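PDB 3HAZ: proline dehydrogenase from Bradyrhizobium japonicum USDA 110, which probably oxidises proline to glutamate in two steps, joining an FAD-dependent proline dehydrogenase and an NAD-dependent aldehyde dehydrogenase in one chain. Local coordinates for residues Asp18-Ser29 / Ala488-Ala498; Ala315-Asp325 / Asn375-Leu386. One frame throughout, in Å; residues are numbered along the deposited sequence.

Contact 1: Asp18-Ser29 / Ala488-Ala498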
loop_
_atom_site.group_PDB
_atom_site.type_symbol
_atom_site.label_atom_id
_atom_site.label_comp_id
_atom_site.label_asym_id
_atom_site.label_seq_id
_atom_site.Cartn_x
_atom_site.Cartn_y
_atom_site.Cartn_z
ATOM N N ASP A 18 13.813 -28.299 -13.908
ATOM C CA ASP A 18 13.115 -28.986 -12.825
ATOM C C ASP A 18 11.696 -29.396 -13.213
ATOM O O ASP A 18 11.256 -30.505 -12.909
ATOM C CB ASP A 18 13.055 -28.101 -11.577
ATOM C CG ASP A 18 14.431 -27.730 -11.048
ATOM O OD1 ASP A 18 15.260 -27.194 -11.821
ATOM O OD2 ASP A 18 14.677 -27.960 -9.846
ATOM N N ALA A 19 10.986 -28.483 -13.870
ATOM C CA ALA A 19 9.582 -28.679 -14.221
ATOM C C ALA A 19 9.350 -29.929 -15.062
ATOM O O ALA A 19 8.437 -30.710 -14.791
ATOM C CB ALA A 19 9.044 -27.449 -14.944
ATOM N N GLU A 20 10.174 -30.109 -16.088
ATOM C CA GLU A 20 10.064 -31.275 -16.959
ATOM C C GLU A 20 10.320 -32.575 -16.199
ATOM O O GLU A 20 9.725 -33.610 -16.504
ATOM C CB GLU A 20 11.019 -31.146 -18.148
ATOM C CG GLU A 20 10.714 -29.936 -19.028
ATOM C CD GLU A 20 11.647 -29.810 -20.219
ATOM O OE1 GLU A 20 12.777 -30.338 -20.152
ATOM O OE2 GLU A 20 11.246 -29.177 -21.220
ATOM N N ILE A 21 11.214 -32.526 -15.215
ATOM C CA ILE A 21 11.455 -33.694 -14.370
ATOM C C ILE A 21 10.218 -33.958 -13.517
ATOM O O ILE A 21 9.737 -35.088 -13.431
ATOM C CB ILE A 21 12.715 -33.525 -13.479
ATOM C CG1 ILE A 21 13.978 -33.522 -14.347
ATOM C CG2 ILE A 21 12.801 -34.641 -12.446
ATOM C CD1 ILE A 21 15.252 -33.244 -13.578
ATOM N N ALA A 22 9.693 -32.898 -12.908
ATOM C CA ALA A 22 8.486 -33.000 -12.098
ATOM C C ALA A 22 7.293 -33.515 -12.910
ATOM O O ALA A 22 6.412 -34.181 -12.370
ATOM C CB ALA A 22 8.157 -31.652 -11.464
ATOM N N ALA A 23 7.267 -33.206 -14.203
ATOM C CA ALA A 23 6.170 -33.647 -15.058
ATOM C C ALA A 23 6.174 -35.164 -15.205
ATOM O O ALA A 23 5.150 -35.768 -15.518
ATOM C CB ALA A 23 6.241 -32.965 -16.431
ATOM N N ARG A 24 7.331 -35.778 -14.977
ATOM C CA ARG A 24 7.441 -37.233 -15.020
ATOM C C ARG A 24 7.219 -37.839 -13.633
ATOM O O ARG A 24 6.458 -38.796 -13.480
ATOM C CB ARG A 24 8.813 -37.664 -15.551
ATOM C CG ARG A 24 9.188 -37.100 -16.915
ATOM C CD ARG A 24 10.553 -37.619 -17.378
ATOM N NE ARG A 24 11.610 -37.383 -16.391
ATOM C CZ ARG A 24 12.117 -38.321 -15.592
ATOM N NH1 ARG A 24 11.670 -39.569 -15.662
ATOM N NH2 ARG A 24 13.073 -38.013 -14.723
ATOM N N LEU A 25 7.882 -37.271 -12.626
ATOM C CA LEU A 25 7.878 -37.838 -11.276
ATOM C C LEU A 25 6.535 -37.747 -10.555
ATOM O O LEU A 25 6.198 -38.630 -9.767
ATOM C CB LEU A 25 8.959 -37.184 -10.404
ATOM C CG LEU A 25 10.402 -37.207 -10.905
ATOM C CD1 LEU A 25 11.299 -36.507 -9.893
ATOM C CD2 LEU A 25 10.891 -38.631 -11.183
ATOM N N LEU A 26 5.779 -36.682 -10.806
ATOM C CA LEU A 26 4.521 -36.474 -10.090
ATOM C C LEU A 26 3.468 -37.550 -10.383
ATOM O O LEU A 26 2.896 -38.126 -9.460
ATOM C CB LEU A 26 3.958 -35.071 -10.340
ATOM C CG LEU A 26 4.638 -33.917 -9.597
ATOM C CD1 LEU A 26 4.105 -32.574 -10.077
ATOM C CD2 LEU A 26 4.458 -34.043 -8.097
ATOM N N PRO A 27 3.199 -37.822 -11.669
ATOM C CA PRO A 27 2.206 -38.868 -11.943
ATOM C C PRO A 27 2.686 -40.238 -11.477
ATOM O O PRO A 27 1.908 -40.995 -10.898
ATOM C CB PRO A 27 2.072 -38.840 -13.470
ATOM C CG PRO A 27 2.559 -37.482 -13.875
ATOM C CD PRO A 27 3.630 -37.123 -12.892
ATOM N N ALA A 28 3.956 -40.544 -11.715
ATOM C CA ALA A 28 4.501 -41.857 -11.379
ATOM C C ALA A 28 4.524 -42.131 -9.873
ATOM O O ALA A 28 4.628 -43.284 -9.451
ATOM C CB ALA A 28 5.899 -42.021 -11.970
ATOM N N SER A 29 4.423 -41.075 -9.069
ATOM C CA SER A 29 4.500 -41.218 -7.617
ATOM C C SER A 29 3.200 -41.753 -7.031
ATOM O O SER A 29 3.158 -42.150 -5.868
ATOM C CB SER A 29 4.834 -39.879 -6.950
ATOM O OG SER A 29 3.699 -39.025 -6.931
ATOM N N ALA A 488 4.669 -35.233 -3.299
ATOM C CA ALA A 488 3.857 -34.825 -4.439
ATOM C C ALA A 488 2.810 -33.781 -4.050
ATOM O O ALA A 488 2.476 -32.904 -4.844
ATOM C CB ALA A 488 3.189 -36.038 -5.086
ATOM N N ASP A 489 2.301 -33.868 -2.825
ATOM C CA ASP A 489 1.276 -32.931 -2.373
ATOM C C ASP A 489 1.855 -31.582 -1.977
ATOM O O ASP A 489 1.128 -30.596 -1.851
ATOM C CB ASP A 489 0.473 -33.529 -1.220
ATOM C CG ASP A 489 -0.397 -34.688 -1.663
ATOM O OD1 ASP A 489 -0.804 -34.700 -2.847
ATOM O OD2 ASP A 489 -0.665 -35.585 -0.836
ATOM N N ALA A 490 3.169 -31.543 -1.778
ATOM C CA ALA A 490 3.850 -30.296 -1.459
ATOM C C ALA A 490 4.168 -29.542 -2.741
ATOM O O ALA A 490 4.146 -28.311 -2.770
ATOM C CB ALA A 490 5.127 -30.575 -0.670
ATOM N N ILE A 491 4.466 -30.296 -3.797
ATOM C CA ILE A 491 4.794 -29.730 -5.104
ATOM C C ILE A 491 3.535 -29.381 -5.907
ATOM O O ILE A 491 3.447 -28.310 -6.502
ATOM C CB ILE A 491 5.670 -30.707 -5.931
ATOM C CG1 ILE A 491 6.987 -31.001 -5.204
ATOM C CG2 ILE A 491 5.948 -30.152 -7.320
ATOM C CD1 ILE A 491 7.754 -29.763 -4.799
ATOM N N VAL A 492 2.577 -30.307 -5.912
ATOM C CA VAL A 492 1.299 -30.179 -6.623
ATOM C C VAL A 492 1.398 -30.023 -8.146
ATOM O O VAL A 492 0.744 -30.757 -8.887
ATOM C CB VAL A 492 0.361 -29.089 -6.008
ATOM C CG1 VAL A 492 0.443 -29.100 -4.485
ATOM C CG2 VAL A 492 0.676 -27.705 -6.558
ATOM N N ARG A 493 2.217 -29.086 -8.611
ATOM C CA ARG A 493 2.294 -28.772 -10.035
ATOM C C ARG A 493 3.737 -28.711 -10.525
ATOM O O ARG A 493 4.592 -28.120 -9.870
ATOM C CB ARG A 493 1.592 -27.436 -10.319
ATOM C CG ARG A 493 2.163 -26.652 -11.504
ATOM C CD ARG A 493 1.659 -27.173 -12.850
ATOM N NE ARG A 493 2.442 -26.664 -13.975
ATOM C CZ ARG A 493 2.318 -27.090 -15.228
ATOM N NH1 ARG A 493 1.441 -28.040 -15.524
ATOM N NH2 ARG A 493 3.071 -26.571 -16.186
ATOM N N PRO A 494 4.005 -29.320 -11.689
ATOM C CA PRO A 494 5.333 -29.353 -12.310
ATOM C C PRO A 494 6.030 -27.993 -12.310
ATOM O O PRO A 494 7.195 -27.903 -11.918
ATOM C CB PRO A 494 5.028 -29.791 -13.744
ATOM C CG PRO A 494 3.829 -30.658 -13.607
ATOM C CD PRO A 494 3.017 -30.092 -12.463
ATOM N N GLN A 495 5.322 -26.952 -12.738
ATOM C CA GLN A 495 5.911 -25.617 -12.841
ATOM C C GLN A 495 6.304 -25.052 -11.476
ATOM O O GLN A 495 7.014 -24.046 -11.391
ATOM C CB GLN A 495 4.962 -24.652 -13.567
ATOM C CG GLN A 495 3.898 -24.021 -12.681
ATOM C CD GLN A 495 2.867 -23.228 -13.472
ATOM O OE1 GLN A 495 2.829 -23.288 -14.703
ATOM N NE2 GLN A 495 2.021 -22.484 -12.764
ATOM N N ALA A 496 5.844 -25.703 -10.410
ATOM C CA ALA A 496 6.195 -25.298 -9.051
ATOM C C ALA A 496 7.411 -26.067 -8.522
ATOM O O ALA A 496 7.743 -25.985 -7.340
ATOM C CB ALA A 496 5.004 -25.485 -8.118
ATOM N N ALA A 497 8.076 -26.808 -9.400
ATOM C CA ALA A 497 9.169 -27.682 -8.980
ATOM C C ALA A 497 10.335 -26.903 -8.364
ATOM O O ALA A 497 10.779 -27.208 -7.255
ATOM C CB ALA A 497 9.639 -28.538 -10.150
ATOM N N ALA A 498 10.822 -25.895 -9.081
ATOM C CA ALA A 498 11.926 -25.065 -8.609
ATOM C C ALA A 498 11.510 -24.198 -7.426
ATOM O O ALA A 498 10.350 -23.820 -7.308
ATOM C CB ALA A 498 12.441 -24.193 -9.743
HETATM O O HOH W 1 13.480 -28.373 -7.582
#
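Asp-18 opens the contact by laying its CB on the methyl of Ala-497, 3.7 Å from that CB. The N-terminal helix 18-28 lies alongside the end of helix 487-491 and the 3-10 turn 494-496 that follows it, the chain running the other way, and both segments pack against helix 369-384 of the proline dehydrogenase TIM barrel. The carboxylate of Asp-18 divides its work: OD1 pairs with Lys-318, while OD2 takes a hydrogen bond from a water at 2.6 Å that donates its other proton to Ala-497 O. This water provides a polar bridge between two segments that share no direct hydrogen bond. At Ala-19 the approach is tight enough for a CA-H...O contact, with Ala-19 CA 3.4 Å from Pro-494 O and an angle of 143° at the hydrogen. One turn on, Ala-22 CB touches Pro-494 CA and lies 3.7 Å from Ala-497 CB; Ala-23 brushes the proline ring at the more exposed margin. Small side chains here let the helix come close to the turn. Leu-26 makes the longer reach. Its chi1 of -76°, with CG anti to the carbonyl carbon, carries the isobutyl group toward the other segment, where the methyls branch to different partners: CD1 lies 3.6 Å from CD of Pro-494, with Ile-491 CG2 also in contact, whereas CD2 reaches Ala-488, 3.8 Å from its CB. The helix kinks at Pro-27, whose ring nitrogen has no proton to give the preceding turn. At Ser-29 the hydroxyl touches the methyl of Ala-488, OG to CB 3.5 Å, and turns its proton back to Leu-26 O, an OG-to-O bond of 2.8 Å that arrives 26° out of the carbonyl plane.

Contact 2: Ala315-Asp325 / Asn375-Leu386. With FAD (flavin-adenine dinucleotide), chain C.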
loop_
_atom_site.group_PDB
_atom_site.type_symbol
_atom_site.label_atom_id
_atom_site.label_comp_id
_atom_site.label_asym_id
_atom_site.label_seq_id
_atom_site.Cartn_x
_atom_site.Cartn_y
_atom_site.Cartn_z
ATOM N N ALA A 315 20.398 -38.676 -4.678
ATOM C CA ALA A 315 19.121 -38.445 -5.331
ATOM C C ALA A 315 18.760 -36.964 -5.433
ATOM O O ALA A 315 17.864 -36.602 -6.184
ATOM C CB ALA A 315 18.008 -39.219 -4.624
ATOM N N TYR A 316 19.441 -36.102 -4.681
ATOM C CA TYR A 316 19.128 -34.680 -4.791
ATOM C C TYR A 316 19.663 -34.082 -6.091
ATOM O O TYR A 316 19.361 -32.944 -6.428
ATOM C CB TYR A 316 19.526 -33.877 -3.538
ATOM C CG TYR A 316 21.002 -33.564 -3.320
ATOM C CD1 TYR A 316 22.006 -34.164 -4.081
ATOM C CD2 TYR A 316 21.385 -32.686 -2.305
ATOM C CE1 TYR A 316 23.360 -33.869 -3.848
ATOM C CE2 TYR A 316 22.721 -32.389 -2.061
ATOM C CZ TYR A 316 23.707 -32.985 -2.832
ATOM O OH TYR A 316 25.032 -32.682 -2.579
ATOM N N GLN A 317 20.432 -34.877 -6.831
ATOM C CA GLN A 317 20.929 -34.455 -8.142
ATOM C C GLN A 317 19.976 -34.888 -9.245
ATOM O O GLN A 317 19.463 -36.008 -9.236
ATOM C CB GLN A 317 22.313 -35.037 -8.423
ATOM C CG GLN A 317 23.411 -34.545 -7.500
ATOM C CD GLN A 317 24.767 -34.567 -8.178
ATOM O OE1 GLN A 317 24.909 -34.121 -9.318
ATOM N NE2 GLN A 317 25.777 -35.070 -7.477
ATOM N N LYS A 318 19.748 -33.997 -10.201
ATOM C CA LYS A 318 18.904 -34.315 -11.340
ATOM C C LYS A 318 19.483 -35.475 -12.154
ATOM O O LYS A 318 18.741 -36.214 -12.799
ATOM C CB LYS A 318 18.704 -33.068 -12.207
ATOM C CG LYS A 318 18.231 -31.847 -11.404
ATOM C CD LYS A 318 18.198 -30.584 -12.264
ATOM C CE LYS A 318 17.678 -29.382 -11.465
ATOM N NZ LYS A 318 17.910 -28.078 -12.179
ATOM N N ARG A 319 20.801 -35.652 -12.094
ATOM C CA ARG A 319 21.468 -36.731 -12.836
ATOM C C ARG A 319 21.361 -38.102 -12.165
ATOM O O ARG A 319 21.833 -39.096 -12.709
ATOM C CB ARG A 319 22.949 -36.400 -13.062
ATOM C CG ARG A 319 23.206 -35.268 -14.054
ATOM C CD ARG A 319 24.687 -34.905 -14.102
ATOM N NE ARG A 319 25.152 -34.380 -12.822
ATOM C CZ ARG A 319 26.419 -34.086 -12.544
ATOM N NH1 ARG A 319 27.363 -34.264 -13.461
ATOM N NH2 ARG A 319 26.741 -33.616 -11.344
ATOM N N ALA A 320 20.733 -38.158 -10.996
ATOM C CA ALA A 320 20.733 -39.386 -10.190
ATOM C C ALA A 320 20.247 -40.628 -10.949
ATOM O O ALA A 320 20.888 -41.682 -10.905
ATOM C CB ALA A 320 19.927 -39.183 -8.916
ATOM N N SER A 321 19.118 -40.510 -11.640
ATOM C CA SER A 321 18.551 -41.657 -12.342
ATOM C C SER A 321 19.497 -42.176 -13.432
ATOM O O SER A 321 19.586 -43.385 -13.666
ATOM C CB SER A 321 17.179 -41.312 -12.934
ATOM O OG SER A 321 16.536 -42.478 -13.428
ATOM N N ALA A 322 20.202 -41.259 -14.089
ATOM C CA ALA A 322 21.154 -41.623 -15.136
ATOM C C ALA A 322 22.398 -42.298 -14.556
ATOM O O ALA A 322 22.985 -43.182 -15.181
ATOM C CB ALA A 322 21.540 -40.394 -15.958
ATOM N N VAL A 323 22.804 -41.879 -13.361
ATOM C CA VAL A 323 23.919 -42.528 -12.682
ATOM C C VAL A 323 23.573 -43.995 -12.400
ATOM O O VAL A 323 24.410 -44.895 -12.546
ATOM C CB VAL A 323 24.275 -41.815 -11.365
ATOM C CG1 VAL A 323 25.350 -42.584 -10.623
ATOM C CG2 VAL A 323 24.728 -40.373 -11.641
ATOM N N ILE A 324 22.327 -44.231 -12.003
ATOM C CA ILE A 324 21.864 -45.584 -11.728
ATOM C C ILE A 324 21.917 -46.444 -12.994
ATOM O O ILE A 324 22.367 -47.587 -12.952
ATOM C CB ILE A 324 20.460 -45.577 -11.110
ATOM C CG1 ILE A 324 20.517 -44.982 -9.702
ATOM C CG2 ILE A 324 19.880 -46.989 -11.057
ATOM C CD1 ILE A 324 19.158 -44.829 -9.044
ATOM N N ASP A 325 21.484 -45.883 -14.121
ATOM C CA ASP A 325 21.581 -46.586 -15.402
ATOM C C ASP A 325 23.031 -46.954 -15.701
ATOM O O ASP A 325 23.322 -48.061 -16.149
ATOM C CB ASP A 325 21.049 -45.723 -16.548
ATOM C CG ASP A 325 19.544 -45.501 -16.478
ATOM O OD1 ASP A 325 18.838 -46.301 -15.829
ATOM O OD2 ASP A 325 19.066 -44.528 -17.096
ATOM N N ASN A 375 12.375 -37.538 -5.918
ATOM C CA ASN A 375 13.380 -38.213 -6.727
ATOM C C ASN A 375 14.004 -39.395 -5.986
ATOM O O ASN A 375 14.375 -40.401 -6.602
ATOM C CB ASN A 375 14.464 -37.241 -7.207
ATOM C CG ASN A 375 15.164 -37.734 -8.464
ATOM O OD1 ASN A 375 14.512 -38.097 -9.436
ATOM N ND2 ASN A 375 16.492 -37.755 -8.446
ATOM N N TYR A 376 14.110 -39.281 -4.665
ATOM C CA TYR A 376 14.667 -40.374 -3.868
ATOM C C TYR A 376 13.784 -41.620 -3.963
ATOM O O TYR A 376 14.276 -42.728 -4.190
ATOM C CB TYR A 376 14.849 -39.959 -2.407
ATOM C CG TYR A 376 15.572 -40.990 -1.560
ATOM C CD1 TYR A 376 16.921 -40.834 -1.234
ATOM C CD2 TYR A 376 14.904 -42.124 -1.088
ATOM C CE1 TYR A 376 17.588 -41.783 -0.453
ATOM C CE2 TYR A 376 15.559 -43.075 -0.319
ATOM C CZ TYR A 376 16.895 -42.899 0.003
ATOM O OH TYR A 376 17.536 -43.849 0.774
ATOM N N VAL A 377 12.479 -41.443 -3.793
ATOM C CA VAL A 377 11.565 -42.580 -3.876
ATOM C C VAL A 377 11.554 -43.154 -5.294
ATOM O O VAL A 377 11.565 -44.369 -5.478
ATOM C CB VAL A 377 10.150 -42.215 -3.394
ATOM C CG1 VAL A 377 9.134 -43.276 -3.823
ATOM C CG2 VAL A 377 10.156 -42.039 -1.876
ATOM N N ALA A 378 11.558 -42.276 -6.292
ATOM C CA ALA A 378 11.637 -42.720 -7.679
ATOM C C ALA A 378 12.914 -43.532 -7.940
ATOM O O ALA A 378 12.873 -44.565 -8.607
ATOM C CB ALA A 378 11.546 -41.532 -8.628
ATOM N N CYS A 379 14.041 -43.068 -7.407
ATOM C CA CYS A 379 15.312 -43.773 -7.569
ATOM C C CYS A 379 15.325 -45.093 -6.798
ATOM O O CYS A 379 15.931 -46.078 -7.232
ATOM C CB CYS A 379 16.492 -42.891 -7.134
ATOM S SG CYS A 379 16.880 -41.541 -8.292
ATOM N N ALA A 380 14.656 -45.106 -5.651
ATOM C CA ALA A 380 14.583 -46.308 -4.833
ATOM C C ALA A 380 13.823 -47.382 -5.604
ATOM O O ALA A 380 14.228 -48.545 -5.645
ATOM C CB ALA A 380 13.889 -46.007 -3.512
ATOM N N SER A 381 12.725 -46.977 -6.231
ATOM C CA SER A 381 11.923 -47.897 -7.023
ATOM C C SER A 381 12.785 -48.500 -8.130
ATOM O O SER A 381 12.759 -49.704 -8.377
ATOM C CB SER A 381 10.726 -47.155 -7.620
ATOM O OG SER A 381 9.956 -48.006 -8.448
ATOM N N LYS A 382 13.557 -47.644 -8.786
ATOM C CA LYS A 382 14.457 -48.060 -9.851
ATOM C C LYS A 382 15.459 -49.098 -9.348
ATOM O O LYS A 382 15.647 -50.142 -9.968
ATOM C CB LYS A 382 15.197 -46.835 -10.380
ATOM C CG LYS A 382 15.783 -46.958 -11.770
ATOM C CD LYS A 382 16.257 -45.580 -12.228
ATOM C CE LYS A 382 17.130 -45.666 -13.466
ATOM N NZ LYS A 382 16.367 -46.158 -14.641
ATOM N N LEU A 383 16.103 -48.809 -8.221
ATOM C CA LEU A 383 17.109 -49.717 -7.681
ATOM C C LEU A 383 16.514 -51.062 -7.262
ATOM O O LEU A 383 17.131 -52.106 -7.463
ATOM C CB LEU A 383 17.853 -49.075 -6.510
ATOM C CG LEU A 383 18.916 -48.048 -6.899
ATOM C CD1 LEU A 383 19.288 -47.187 -5.693
ATOM C CD2 LEU A 383 20.149 -48.742 -7.490
ATOM N N LEU A 384 15.319 -51.035 -6.681
ATOM C CA LEU A 384 14.688 -52.266 -6.223
ATOM C C LEU A 384 14.461 -53.230 -7.386
ATOM O O LEU A 384 14.573 -54.444 -7.227
ATOM C CB LEU A 384 13.370 -51.973 -5.506
ATOM C CG LEU A 384 13.507 -51.374 -4.105
ATOM C CD1 LEU A 384 12.172 -50.852 -3.602
ATOM C CD2 LEU A 384 14.106 -52.385 -3.121
ATOM N N ALA A 385 14.151 -52.679 -8.554
ATOM C CA ALA A 385 13.878 -53.499 -9.731
ATOM C C ALA A 385 15.169 -54.002 -10.377
ATOM O O ALA A 385 15.125 -54.779 -11.328
ATOM C CB ALA A 385 13.038 -52.719 -10.741
ATOM N N LEU A 386 16.311 -53.557 -9.853
ATOM C CA LEU A 386 17.616 -53.994 -10.350
ATOM C C LEU A 386 18.204 -55.133 -9.502
ATOM O O LEU A 386 19.281 -55.654 -9.802
ATOM C CB LEU A 386 18.592 -52.808 -10.450
ATOM C CG LEU A 386 18.239 -51.730 -11.488
ATOM C CD1 LEU A 386 19.225 -50.559 -11.456
ATOM C CD2 LEU A 386 18.153 -52.326 -12.889
HETATM P PA FAD C . 15.696 -35.520 5.251
HETATM O O1A FAD C . 15.395 -34.435 6.436
HETATM O O2A FAD C . 14.490 -36.217 4.807
HETATM O O5B FAD C . 16.325 -34.732 3.976
HETATM C C5B FAD C . 17.424 -33.896 4.199
HETATM C C4B FAD C . 18.048 -33.493 2.856
HETATM O O4B FAD C . 17.141 -33.149 1.673
HETATM C C3B FAD C . 19.341 -32.991 2.628
HETATM O O3B FAD C . 20.436 -33.612 3.278
HETATM C C2B FAD C . 19.366 -32.702 1.148
HETATM O O2B FAD C . 20.037 -33.636 0.322
HETATM C C1B FAD C . 17.954 -32.418 0.780
HETATM N N9A FAD C . 17.503 -31.039 0.819
HETATM C C8A FAD C . 17.398 -30.195 1.920
HETATM N N7A FAD C . 16.879 -29.006 1.483
HETATM C C5A FAD C . 16.657 -29.122 0.091
HETATM C C6A FAD C . 16.113 -28.164 -0.933
HETATM N N6A FAD C . 15.702 -26.819 -0.548
HETATM N N1A FAD C . 15.998 -28.532 -2.191
HETATM C C2A FAD C . 16.376 -29.829 -2.590
HETATM N N3A FAD C . 16.901 -30.748 -1.606
HETATM C C4A FAD C . 17.019 -30.363 -0.295
HETATM N N1 FAD C . 25.431 -37.783 1.129
HETATM C C2 FAD C . 26.302 -37.523 0.098
HETATM O O2 FAD C . 26.170 -36.359 -0.627
HETATM N N3 FAD C . 27.370 -38.441 -0.184
HETATM C C4 FAD C . 27.520 -39.573 0.566
HETATM O O4 FAD C . 28.520 -40.502 0.247
HETATM C C4X FAD C . 26.607 -39.851 1.640
HETATM N N5 FAD C . 26.753 -41.091 2.464
HETATM C C5X FAD C . 25.848 -41.343 3.523
HETATM C C6 FAD C . 25.999 -42.558 4.337
HETATM C C7 FAD C . 25.090 -42.810 5.390
HETATM C C7M FAD C . 25.271 -44.059 6.239
HETATM C C8 FAD C . 23.987 -41.862 5.671
HETATM C C8M FAD C . 22.988 -42.107 6.814
HETATM C C9 FAD C . 23.846 -40.701 4.891
HETATM C C9A FAD C . 24.795 -40.426 3.797
HETATM N N10 FAD C . 24.655 -39.217 2.980
HETATM C C10 FAD C . 25.585 -38.967 1.903
HETATM C "C1'" FAD C . 23.472 -38.306 3.102
HETATM C "C2'" FAD C . 23.632 -37.100 4.063
HETATM O "O2'" FAD C . 24.754 -37.300 4.916
HETATM C "C3'" FAD C . 22.318 -36.897 4.835
HETATM O "O3'" FAD C . 22.214 -37.860 5.879
HETATM C "C4'" FAD C . 21.047 -37.002 3.918
HETATM O "O4'" FAD C . 21.066 -36.302 2.723
HETATM C "C5'" FAD C . 19.737 -36.753 4.712
HETATM O "O5'" FAD C . 18.603 -37.357 4.108
HETATM P P FAD C . 17.376 -37.855 5.107
HETATM O O1P FAD C . 16.217 -38.649 4.207
HETATM O O2P FAD C . 17.922 -38.699 6.175
HETATM O O3P FAD C . 16.821 -36.518 5.863
HETATM O O HOH W 2 17.359 -38.222 -11.214
#
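Asn-375 reaches across to Ala-315 with its CG roughly anti to the backbone N (chi1 -156°), and the ND2 bond to Ala-315 O is 2.9 Å long and nearly straight, 171° at the hydrogen. It lies in the carbonyl plane, on a lone pair, and close to the amide's own plane. ND2 also donates to a water held by Lys-318 O and Ser-321 N, and the two bonds together fix the rotation of the amide. These are neighbouring helices of the beta-alpha barrel: 320-325 and 375-384 run nearly parallel, their axes 10.2 Å apart, and the loop before the first brings Tyr-316 to the adenosine ribose, CD2 3.1 Å from FAD O2B. Between the helices Ile-324 spreads its branches, CD1 resting 3.8 Å from Cys-379 CB and also against Leu-383, while CG2 meets Leu-386 CD1 at 3.7 Å. Lys-382 runs extended past Ile-324 in the opposite direction, its CE passing 3.2 Å from Ser-321 OG, then bends at the last torsion (chi4 65°) to bring NZ 2.7 Å from OD1 of Asp-325, on its syn side. A methionine replacing Lys-382 would probably leave the Asp-325 carboxylate without its cross-helix charge partner and freer to turn.

The centres of the two contacts lie 16 Å apart, and they meet directly. Lys-318 of contact 2 sends NZ to Asp-18 OD1 of contact 1, 2.8 Å away, and also bonds to Pro-16 O and Tyr-363 O, tying the N-terminal helix to the barrel loops. Beside this, Leu-25 packs on helix 369-384, its CD1 3.6 Å from Asn-375 OD1 and its CD2 3.9 Å from Ala-378 CB. Contact 2 lines the FAD site through Tyr-316, whereas contact 1 stands farther off: the side chain of Asp-18 is about 8 Å from the cofactor, and the side chain of Ala-498 is about 4 Å from that of the FAD-binding Thr-367.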